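Local coordinates for luciferase-like enzymeAMP-CoA-ligase (Zophobas atratus, PDB 4W8O), which probably activates carboxylic acids as acyl-adenylates and transfers them to coenzyme A, like other AMP-forming ligases of the beetle luciferase family, at residues 35-40 / 82-87; 220-225 / 253-258; 272-277 / 292-297. All blocks are in the same frame, centred on the assembly; numbering follows the deposited sequence.

Contact 1 of 3, residues 35-40 / 82-87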
loop_
_atom_site.group_PDB
_atom_site.type_symbol
_atom_site.label_atom_id
_atom_site.label_comp_id
_atom_site.label_asym_id
_atom_site.label_seq_id
_atom_site.Cartn_x
_atom_site.Cartn_y
_atom_site.Cartn_z
ATOM N N ILE A 35 2.949 -14.224 -14.237
ATOM C CA ILE A 35 2.192 -13.023 -14.569
ATOM C C ILE A 35 2.326 -12.022 -13.429
ATOM O O ILE A 35 1.908 -12.297 -12.313
ATOM C CB ILE A 35 0.682 -13.297 -14.791
ATOM C CG1 ILE A 35 0.448 -14.395 -15.843
ATOM C CG2 ILE A 35 -0.029 -12.010 -15.199
ATOM C CD1 ILE A 35 1.003 -14.087 -17.221
ATOM N N CYS A 36 2.889 -10.854 -13.721
ATOM C CA CYS A 36 3.063 -9.807 -12.712
ATOM C C CYS A 36 1.747 -9.072 -12.420
ATOM O O CYS A 36 1.328 -8.961 -11.267
ATOM C CB CYS A 36 4.130 -8.810 -13.173
ATOM S SG CYS A 36 4.369 -7.381 -12.094
ATOM N N GLN A 37 1.114 -8.584 -13.484
ATOM C CA GLN A 37 -0.046 -7.706 -13.384
ATOM C C GLN A 37 -1.067 -7.986 -14.492
ATOM O O GLN A 37 -0.711 -8.331 -15.637
ATOM C CB GLN A 37 0.394 -6.235 -13.431
ATOM C CG GLN A 37 1.235 -5.848 -14.641
ATOM C CD GLN A 37 1.527 -4.351 -14.726
ATOM O OE1 GLN A 37 1.211 -3.589 -13.819
ATOM N NE2 GLN A 37 2.135 -3.930 -15.823
ATOM N N ILE A 38 -2.337 -7.826 -14.127
ATOM C CA ILE A 38 -3.467 -7.980 -15.031
ATOM C C ILE A 38 -4.391 -6.773 -14.867
ATOM O O ILE A 38 -4.851 -6.494 -13.758
ATOM C CB ILE A 38 -4.286 -9.256 -14.722
ATOM C CG1 ILE A 38 -3.421 -10.515 -14.856
ATOM C CG2 ILE A 38 -5.496 -9.353 -15.651
ATOM C CD1 ILE A 38 -4.179 -11.810 -14.601
ATOM N N ASP A 39 -4.648 -6.074 -15.974
ATOM C CA ASP A 39 -5.723 -5.096 -16.058
ATOM C C ASP A 39 -7.072 -5.808 -16.236
ATOM O O ASP A 39 -7.419 -6.247 -17.334
ATOM C CB ASP A 39 -5.475 -4.147 -17.231
ATOM C CG ASP A 39 -6.426 -2.964 -17.240
ATOM O OD1 ASP A 39 -7.608 -3.122 -16.868
ATOM O OD2 ASP A 39 -5.989 -1.870 -17.641
ATOM N N GLY A 40 -7.834 -5.902 -15.153
ATOM C CA GLY A 40 -9.147 -6.543 -15.178
ATOM C C GLY A 40 -10.167 -5.914 -16.118
ATOM O O GLY A 40 -11.078 -6.594 -16.584
ATOM N N ASP A 82 0.853 0.528 -17.143
ATOM C CA ASP A 82 2.039 1.384 -17.224
ATOM C C ASP A 82 2.354 2.188 -15.960
ATOM O O ASP A 82 3.505 2.596 -15.775
ATOM C CB ASP A 82 1.907 2.348 -18.402
ATOM C CG ASP A 82 1.836 1.634 -19.746
ATOM O OD1 ASP A 82 2.255 0.467 -19.851
ATOM O OD2 ASP A 82 1.349 2.246 -20.703
ATOM N N ASN A 83 1.366 2.425 -15.094
ATOM C CA ASN A 83 1.553 3.417 -14.036
ATOM C C ASN A 83 2.648 3.068 -13.023
ATOM O O ASN A 83 3.300 3.968 -12.495
ATOM C CB ASN A 83 0.238 3.757 -13.322
ATOM C CG ASN A 83 -0.181 2.703 -12.330
ATOM O OD1 ASN A 83 -0.431 1.563 -12.699
ATOM N ND2 ASN A 83 -0.293 3.086 -11.062
ATOM N N SER A 84 2.861 1.780 -12.769
ATOM C CA SER A 84 3.919 1.363 -11.846
ATOM C C SER A 84 5.310 1.217 -12.504
ATOM O O SER A 84 6.320 1.139 -11.803
ATOM C CB SER A 84 3.526 0.068 -11.115
ATOM O OG SER A 84 3.527 -1.039 -11.994
ATOM N N ILE A 85 5.380 1.197 -13.834
ATOM C CA ILE A 85 6.666 0.944 -14.521
ATOM C C ILE A 85 7.734 1.995 -14.193
ATOM O O ILE A 85 8.857 1.636 -13.834
ATOM C CB ILE A 85 6.496 0.821 -16.060
ATOM C CG1 ILE A 85 5.528 -0.315 -16.419
ATOM C CG2 ILE A 85 7.841 0.603 -16.741
ATOM C CD1 ILE A 85 5.871 -1.665 -15.815
ATOM N N PRO A 86 7.390 3.297 -14.310
ATOM C CA PRO A 86 8.374 4.327 -13.976
ATOM C C PRO A 86 8.638 4.485 -12.468
ATOM O O PRO A 86 9.676 5.027 -12.080
ATOM C CB PRO A 86 7.783 5.607 -14.585
ATOM C CG PRO A 86 6.330 5.341 -14.762
ATOM C CD PRO A 86 6.120 3.862 -14.807
ATOM N N LEU A 87 7.710 4.019 -11.637
ATOM C CA LEU A 87 7.927 3.948 -10.194
ATOM C C LEU A 87 8.998 2.905 -9.866
ATOM O O LEU A 87 9.941 3.177 -9.104
ATOM C CB LEU A 87 6.609 3.620 -9.480
ATOM C CG LEU A 87 6.665 3.631 -7.953
ATOM C CD1 LEU A 87 5.382 4.213 -7.376
ATOM C CD2 LEU A 87 6.916 2.250 -7.376
HETATM O O HOH W 1 1.481 -0.905 -13.720
HETATM O O HOH W 2 2.904 -3.679 -11.525
#
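Gln-37 and Ser-84 meet through a pair of waters. Their polar ends, Gln-37 OE1 and Ser-84 OG, stand 3.9 Å apart, and each water touches both. Water 1 hydrogen-bonds Gln-37 OE1 at 2.7 Å and Ser-84 OG at 2.7 Å. Water 2 donates to Gln-37 OE1 at 2.9 Å and hydrogen-bonds Ser-84 OG at 2.8 Å. Two bonds therefore grip the amide oxygen, and the four oxygens form a closed ring. Apart from that oxygen pair, the direct contact is Ile-85 CD1 against Gln-37 NE2, 4.4 Å. Gln-37 spans the gap because its chain runs straight on beyond CG (chi2 174°), carrying the carboxamide well clear of its strand. The two sides belong to different layers of the adenylate-forming fold, whose large domain sandwiches helices between beta sheets. Strand 35-39 lies in the nine-stranded sheet, where Cys-36 and Gln-37 both face Glu-46 in a classic beta bulge; helix 85-92 connects strands 72-76 and 96-99 of the eight-stranded sheet. Ser-84 is the third residue of a type I turn from Asp-82 to Ile-85, which is closed by Ile-85 N bonding Asp-82 O at 3.0 Å. The carboxamide is held from its other end as well, since Gln-37 NE2 donates to Leu-81 O and to Glu-46 OE1, which fixes the rotation of the amide. Farther out, Asp-82 OD1 forms a salt bridge with Arg-54 of helix 48-64, on which Ile-85 also packs.

Contact 2 of 3, residues 220-225 / 253-258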
loop_
_atom_site.group_PDB
_atom_site.type_symbol
_atom_site.label_atom_id
_atom_site.label_comp_id
_atom_site.label_asym_id
_atom_site.label_seq_id
_atom_site.Cartn_x
_atom_site.Cartn_y
_atom_site.Cartn_z
ATOM N N LEU A 220 -6.977 -9.061 -6.287
ATOM C CA LEU A 220 -7.628 -7.931 -6.950
ATOM C C LEU A 220 -7.707 -6.752 -5.988
ATOM O O LEU A 220 -7.965 -6.931 -4.795
ATOM C CB LEU A 220 -9.041 -8.316 -7.413
ATOM C CG LEU A 220 -9.960 -7.236 -8.005
ATOM C CD1 LEU A 220 -9.347 -6.575 -9.230
ATOM C CD2 LEU A 220 -11.314 -7.832 -8.367
ATOM N N HIS A 221 -7.479 -5.545 -6.499
ATOM C CA HIS A 221 -7.758 -4.351 -5.718
ATOM C C HIS A 221 -8.164 -3.200 -6.616
ATOM O O HIS A 221 -7.976 -3.240 -7.830
ATOM C CB HIS A 221 -6.548 -3.974 -4.870
ATOM C CG HIS A 221 -5.435 -3.373 -5.656
ATOM N ND1 HIS A 221 -5.124 -2.033 -5.599
ATOM C CD2 HIS A 221 -4.578 -3.922 -6.546
ATOM C CE1 HIS A 221 -4.112 -1.784 -6.410
ATOM N NE2 HIS A 221 -3.767 -2.914 -6.999
ATOM N N PHE A 222 -8.727 -2.175 -5.997
ATOM C CA PHE A 222 -9.226 -1.005 -6.711
ATOM C C PHE A 222 -8.488 0.271 -6.336
ATOM O O PHE A 222 -8.520 1.235 -7.095
ATOM C CB PHE A 222 -10.720 -0.832 -6.419
ATOM C CG PHE A 222 -11.537 -2.053 -6.747
ATOM C CD1 PHE A 222 -11.957 -2.295 -8.045
ATOM C CD2 PHE A 222 -11.863 -2.971 -5.765
ATOM C CE1 PHE A 222 -12.688 -3.426 -8.358
ATOM C CE2 PHE A 222 -12.597 -4.107 -6.072
ATOM C CZ PHE A 222 -13.007 -4.333 -7.371
ATOM N N THR A 223 -7.855 0.287 -5.165
ATOM C CA THR A 223 -7.174 1.472 -4.658
ATOM C C THR A 223 -5.999 1.847 -5.537
ATOM O O THR A 223 -5.277 0.984 -6.023
ATOM C CB THR A 223 -6.613 1.258 -3.230
ATOM O OG1 THR A 223 -5.968 -0.025 -3.147
ATOM C CG2 THR A 223 -7.727 1.351 -2.189
ATOM N N THR A 224 -5.800 3.146 -5.704
ATOM C CA THR A 224 -4.668 3.681 -6.452
ATOM C C THR A 224 -3.419 3.636 -5.589
ATOM O O THR A 224 -3.497 3.340 -4.389
ATOM C CB THR A 224 -4.929 5.135 -6.871
ATOM O OG1 THR A 224 -5.171 5.928 -5.704
ATOM C CG2 THR A 224 -6.132 5.215 -7.808
ATOM N N MET A 225 -2.276 3.946 -6.199
ATOM C CA MET A 225 -0.973 3.865 -5.522
ATOM C C MET A 225 -0.745 5.014 -4.543
ATOM O O MET A 225 0.227 5.022 -3.799
ATOM C CB MET A 225 0.161 3.799 -6.552
ATOM C CG MET A 225 0.147 2.543 -7.418
ATOM S SD MET A 225 0.411 1.032 -6.470
ATOM C CE MET A 225 -0.096 -0.204 -7.668
ATOM N N GLU A 253 -21.223 -7.101 -9.825
ATOM C CA GLU A 253 -21.295 -8.095 -10.885
ATOM C C GLU A 253 -19.937 -8.323 -11.546
ATOM O O GLU A 253 -19.485 -9.462 -11.692
ATOM C CB GLU A 253 -22.290 -7.629 -11.942
ATOM C CG GLU A 253 -22.771 -8.734 -12.856
ATOM C CD GLU A 253 -23.985 -9.459 -12.314
ATOM O OE1 GLU A 253 -24.104 -10.675 -12.564
ATOM O OE2 GLU A 253 -24.828 -8.814 -11.648
ATOM N N LYS A 254 -19.294 -7.229 -11.947
ATOM C CA LYS A 254 -18.016 -7.317 -12.649
ATOM C C LYS A 254 -16.934 -7.913 -11.751
ATOM O O LYS A 254 -16.061 -8.620 -12.233
ATOM C CB LYS A 254 -17.587 -5.949 -13.195
ATOM C CG LYS A 254 -18.627 -5.321 -14.114
ATOM C CD LYS A 254 -18.030 -4.685 -15.362
ATOM C CE LYS A 254 -19.098 -4.481 -16.432
ATOM N NZ LYS A 254 -18.513 -4.187 -17.772
ATOM N N THR A 255 -17.006 -7.643 -10.451
ATOM C CA THR A 255 -16.044 -8.202 -9.513
ATOM C C THR A 255 -16.198 -9.725 -9.437
ATOM O O THR A 255 -15.209 -10.448 -9.460
ATOM C CB THR A 255 -16.184 -7.587 -8.107
ATOM O OG1 THR A 255 -15.954 -6.176 -8.165
ATOM C CG2 THR A 255 -15.187 -8.206 -7.143
ATOM N N LEU A 256 -17.437 -10.212 -9.367
ATOM C CA LEU A 256 -17.670 -11.658 -9.356
ATOM C C LEU A 256 -17.216 -12.300 -10.665
ATOM O O LEU A 256 -16.625 -13.379 -10.657
ATOM C CB LEU A 256 -19.137 -11.985 -9.067
ATOM C CG LEU A 256 -19.678 -11.548 -7.699
ATOM C CD1 LEU A 256 -21.065 -12.136 -7.474
ATOM C CD2 LEU A 256 -18.749 -11.949 -6.564
ATOM N N GLN A 257 -17.473 -11.627 -11.783
ATOM C CA GLN A 257 -16.980 -12.089 -13.086
ATOM C C GLN A 257 -15.452 -12.202 -13.113
ATOM O O GLN A 257 -14.907 -13.180 -13.640
ATOM C CB GLN A 257 -17.441 -11.154 -14.204
ATOM C CG GLN A 257 -18.923 -11.261 -14.525
ATOM C CD GLN A 257 -19.458 -10.053 -15.279
ATOM O OE1 GLN A 257 -18.701 -9.250 -15.828
ATOM N NE2 GLN A 257 -20.772 -9.924 -15.309
ATOM N N MET A 258 -14.765 -11.206 -12.557
ATOM C CA MET A 258 -13.296 -11.224 -12.527
ATOM C C MET A 258 -12.765 -12.362 -11.659
ATOM O O MET A 258 -11.790 -13.010 -12.027
ATOM C CB MET A 258 -12.725 -9.877 -12.059
ATOM C CG MET A 258 -12.782 -8.776 -13.105
ATOM S SD MET A 258 -12.078 -7.208 -12.532
ATOM C CE MET A 258 -12.881 -6.062 -13.660
#
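Thr-255 sends both of its branches toward the end of strand 218-221, one to Leu-220 and one to Phe-222. Its methyl CG2 meets Leu-220 CD2 at 4.1 Å, the two side chains lying aslant. Its hydroxyl OG1 comes within 3.6 Å of Phe-222 CZ, obliquely to the ring. That oxygen is also bonded to Glu-251 O, just ahead of helix 252-262, so the branch turned to the aromatic ring is a polar one tied back to the backbone. One turn farther along, Met-258 SD touches the same Leu-220 CD2 at 4.3 Å. Leu-220 reaches this spot with CG anti to its backbone N (chi1 174°), and its CD2 packs against both helix residues, spaced i and i+3. Leu-220, Thr-255 and Met-258 form the buried part of the contact. Phe-222, though it comes nearest, is partly exposed, and on the helix Lys-254 is exposed. The strand ends at His-221, and the chain then runs off from the helix through Thr-223, whose OG1 bonds His-221 ND1 at 3.3 Å. Helix 252-262 links strand 243-246 to the parallel strand 266-268, a beta-alpha-beta connection that skips strand 218-221 between them, and here it packs on the skipped strand: Leu-220 also touches Val-245 of strand 243-246, while Phe-222 and Thr-255 both rest on Leu-267 of strand 266-268.

Contact 3 of 3, residues 272-277 / 292-297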
loop_
_atom_site.group_PDB
_atom_site.type_symbol
_atom_site.label_atom_id
_atom_site.label_comp_id
_atom_site.label_asym_id
_atom_site.label_seq_id
_atom_site.Cartn_x
_atom_site.Cartn_y
_atom_site.Cartn_z
ATOM N N ILE A 272 -17.534 -0.755 2.849
ATOM C CA ILE A 272 -18.746 -0.195 2.257
ATOM C C ILE A 272 -19.032 -0.705 0.837
ATOM O O ILE A 272 -20.191 -0.889 0.478
ATOM C CB ILE A 272 -18.742 1.345 2.297
ATOM C CG1 ILE A 272 -20.154 1.869 2.001
ATOM C CG2 ILE A 272 -17.696 1.916 1.341
ATOM C CD1 ILE A 272 -20.345 3.326 2.348
ATOM N N TYR A 273 -17.987 -0.975 0.055
ATOM C CA TYR A 273 -18.157 -1.546 -1.283
ATOM C C TYR A 273 -18.565 -3.030 -1.278
ATOM O O TYR A 273 -19.057 -3.526 -2.294
ATOM C CB TYR A 273 -16.887 -1.368 -2.125
ATOM C CG TYR A 273 -16.539 0.079 -2.402
ATOM C CD1 TYR A 273 -17.222 0.810 -3.366
ATOM C CD2 TYR A 273 -15.517 0.716 -1.695
ATOM C CE1 TYR A 273 -16.905 2.132 -3.621
ATOM C CE2 TYR A 273 -15.193 2.038 -1.940
ATOM C CZ TYR A 273 -15.891 2.737 -2.903
ATOM O OH TYR A 273 -15.565 4.042 -3.138
ATOM N N THR A 274 -18.382 -3.734 -0.162
ATOM C CA THR A 274 -18.775 -5.155 -0.102
ATOM C C THR A 274 -20.279 -5.354 -0.218
ATOM O O THR A 274 -20.725 -6.429 -0.591
ATOM C CB THR A 274 -18.322 -5.867 1.186
ATOM O OG1 THR A 274 -18.944 -5.263 2.324
ATOM C CG2 THR A 274 -16.818 -5.831 1.324
ATOM N N TYR A 275 -21.045 -4.315 0.111
ATOM C CA TYR A 275 -22.496 -4.344 -0.037
ATOM C C TYR A 275 -22.919 -4.487 -1.496
ATOM O O TYR A 275 -24.003 -5.001 -1.768
ATOM C CB TYR A 275 -23.141 -3.113 0.616
ATOM C CG TYR A 275 -23.131 -3.191 2.130
ATOM C CD1 TYR A 275 -22.056 -2.712 2.867
ATOM C CD2 TYR A 275 -24.189 -3.774 2.820
ATOM C CE1 TYR A 275 -22.038 -2.805 4.248
ATOM C CE2 TYR A 275 -24.176 -3.873 4.200
ATOM C CZ TYR A 275 -23.101 -3.386 4.907
ATOM O OH TYR A 275 -23.100 -3.484 6.281
ATOM N N GLN A 276 -22.067 -4.061 -2.427
ATOM C CA GLN A 276 -22.307 -4.311 -3.848
ATOM C C GLN A 276 -22.143 -5.789 -4.217
ATOM O O GLN A 276 -22.791 -6.268 -5.149
ATOM C CB GLN A 276 -21.395 -3.451 -4.716
ATOM C CG GLN A 276 -21.699 -1.967 -4.624
ATOM C CD GLN A 276 -21.010 -1.155 -5.708
ATOM O OE1 GLN A 276 -20.929 -1.577 -6.861
ATOM N NE2 GLN A 276 -20.517 0.024 -5.343
ATOM N N LEU A 277 -21.288 -6.508 -3.488
ATOM C CA LEU A 277 -21.093 -7.944 -3.721
ATOM C C LEU A 277 -22.289 -8.755 -3.231
ATOM O O LEU A 277 -22.794 -9.605 -3.944
ATOM C CB LEU A 277 -19.831 -8.455 -3.022
ATOM C CG LEU A 277 -18.521 -7.778 -3.413
ATOM C CD1 LEU A 277 -17.397 -8.229 -2.499
ATOM C CD2 LEU A 277 -18.197 -8.067 -4.870
ATOM N N ARG A 292 -10.292 -17.354 -1.829
ATOM C CA ARG A 292 -9.893 -17.793 -0.486
ATOM C C ARG A 292 -9.880 -16.709 0.589
ATOM O O ARG A 292 -9.912 -17.032 1.771
ATOM C CB ARG A 292 -8.502 -18.424 -0.539
ATOM C CG ARG A 292 -8.408 -19.661 -1.413
ATOM C CD ARG A 292 -8.960 -20.893 -0.720
ATOM N NE ARG A 292 -8.987 -22.032 -1.637
ATOM C CZ ARG A 292 -9.918 -22.234 -2.568
ATOM N NH1 ARG A 292 -10.923 -21.380 -2.712
ATOM N NH2 ARG A 292 -9.848 -23.298 -3.357
ATOM N N CYS A 293 -9.833 -15.434 0.205
ATOM C CA CYS A 293 -9.563 -14.381 1.175
ATOM C C CYS A 293 -10.101 -13.004 0.770
ATOM O O CYS A 293 -9.640 -12.412 -0.200
ATOM C CB CYS A 293 -8.050 -14.302 1.403
ATOM S SG CYS A 293 -7.578 -13.307 2.829
ATOM N N LEU A 294 -11.073 -12.499 1.525
ATOM C CA LEU A 294 -11.556 -11.136 1.348
ATOM C C LEU A 294 -10.918 -10.252 2.418
ATOM O O LEU A 294 -11.225 -10.381 3.605
ATOM C CB LEU A 294 -13.088 -11.074 1.437
ATOM C CG LEU A 294 -13.744 -9.834 0.817
ATOM C CD1 LEU A 294 -15.247 -10.051 0.641
ATOM C CD2 LEU A 294 -13.485 -8.581 1.642
ATOM N N LEU A 295 -10.033 -9.359 1.977
ATOM C CA LEU A 295 -9.281 -8.478 2.866
ATOM C C LEU A 295 -9.995 -7.143 2.969
ATOM O O LEU A 295 -10.401 -6.557 1.965
ATOM C CB LEU A 295 -7.859 -8.279 2.332
ATOM C CG LEU A 295 -6.978 -9.536 2.313
ATOM C CD1 LEU A 295 -5.867 -9.435 1.278
ATOM C CD2 LEU A 295 -6.399 -9.815 3.695
ATOM N N THR A 296 -10.158 -6.649 4.183
ATOM C CA THR A 296 -10.895 -5.422 4.356
ATOM C C THR A 296 -10.495 -4.746 5.648
ATOM O O THR A 296 -9.746 -5.300 6.446
ATOM C CB THR A 296 -12.423 -5.687 4.285
ATOM O OG1 THR A 296 -13.123 -4.453 4.094
ATOM C CG2 THR A 296 -12.934 -6.394 5.556
ATOM N N GLY A 297 -10.977 -3.527 5.823
ATOM C CA GLY A 297 -10.742 -2.750 7.036
ATOM C C GLY A 297 -10.787 -1.286 6.678
ATOM O O GLY A 297 -10.949 -0.943 5.502
#
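Thr-274 OG1 is gripped twice, by the carbonyl of Pro-271 and by Gln-305 NE2, leaving the methyl of the same residue to make the contact. That methyl, Thr-274 CG2, packs on Leu-294 CD2 at 4.3 Å. One turn later Leu-277 CD1 meets the other branch of the same leucine, Leu-294 CD1, at 4.2 Å. The two methyls of Leu-294 are thus shared between two helix residues. All three side chains are buried, and the contact is wholly apolar. The helix is short and weakly bonded: Leu-277 N reaches Thr-274 O at 3.0 Å, a step of three residues. Two residues along the strand, Thr-296 belongs to the pocket that holds a polyethylene glycol fragment in the crystal, and its OG1 bonds Val-269 O. Helix 274-278 is the connection in a beta-alpha-beta unit that leads from strand 266-268 to its parallel neighbour, strand 293-297. Helix 303-312 packs against both helix 274-278 and strand 293-297, Leu-309 touching Thr-274 and Leu-294, and Leu-312 touching Leu-277.

In the fold
From the N terminus the three contacts follow in series, none nested in or crossing another, and their closed loops shorten from 41 to 27 to 14 intervening residues. Contact 1 ties strand 35-39, near one edge of the nine-stranded sheet, to the turn and helix 85-92 that connect strands 72-76 and 96-99 of the eight-stranded sheet. Contact 2 closes the path from strand 218-221 through helix 228-239 and strand 243-246 to helix 252-262. Contact 3 joins a helix to the strand it leads to in that same nine-stranded sheet. Contact 2 is the middle member: Met-258 CE touches Gly-40 O at 3.5 Å and Thr-255 CG2 touches Leu-277 CD2 at 3.8 Å, while contacts 1 and 3 stay about 14 Å apart at their nearest atoms.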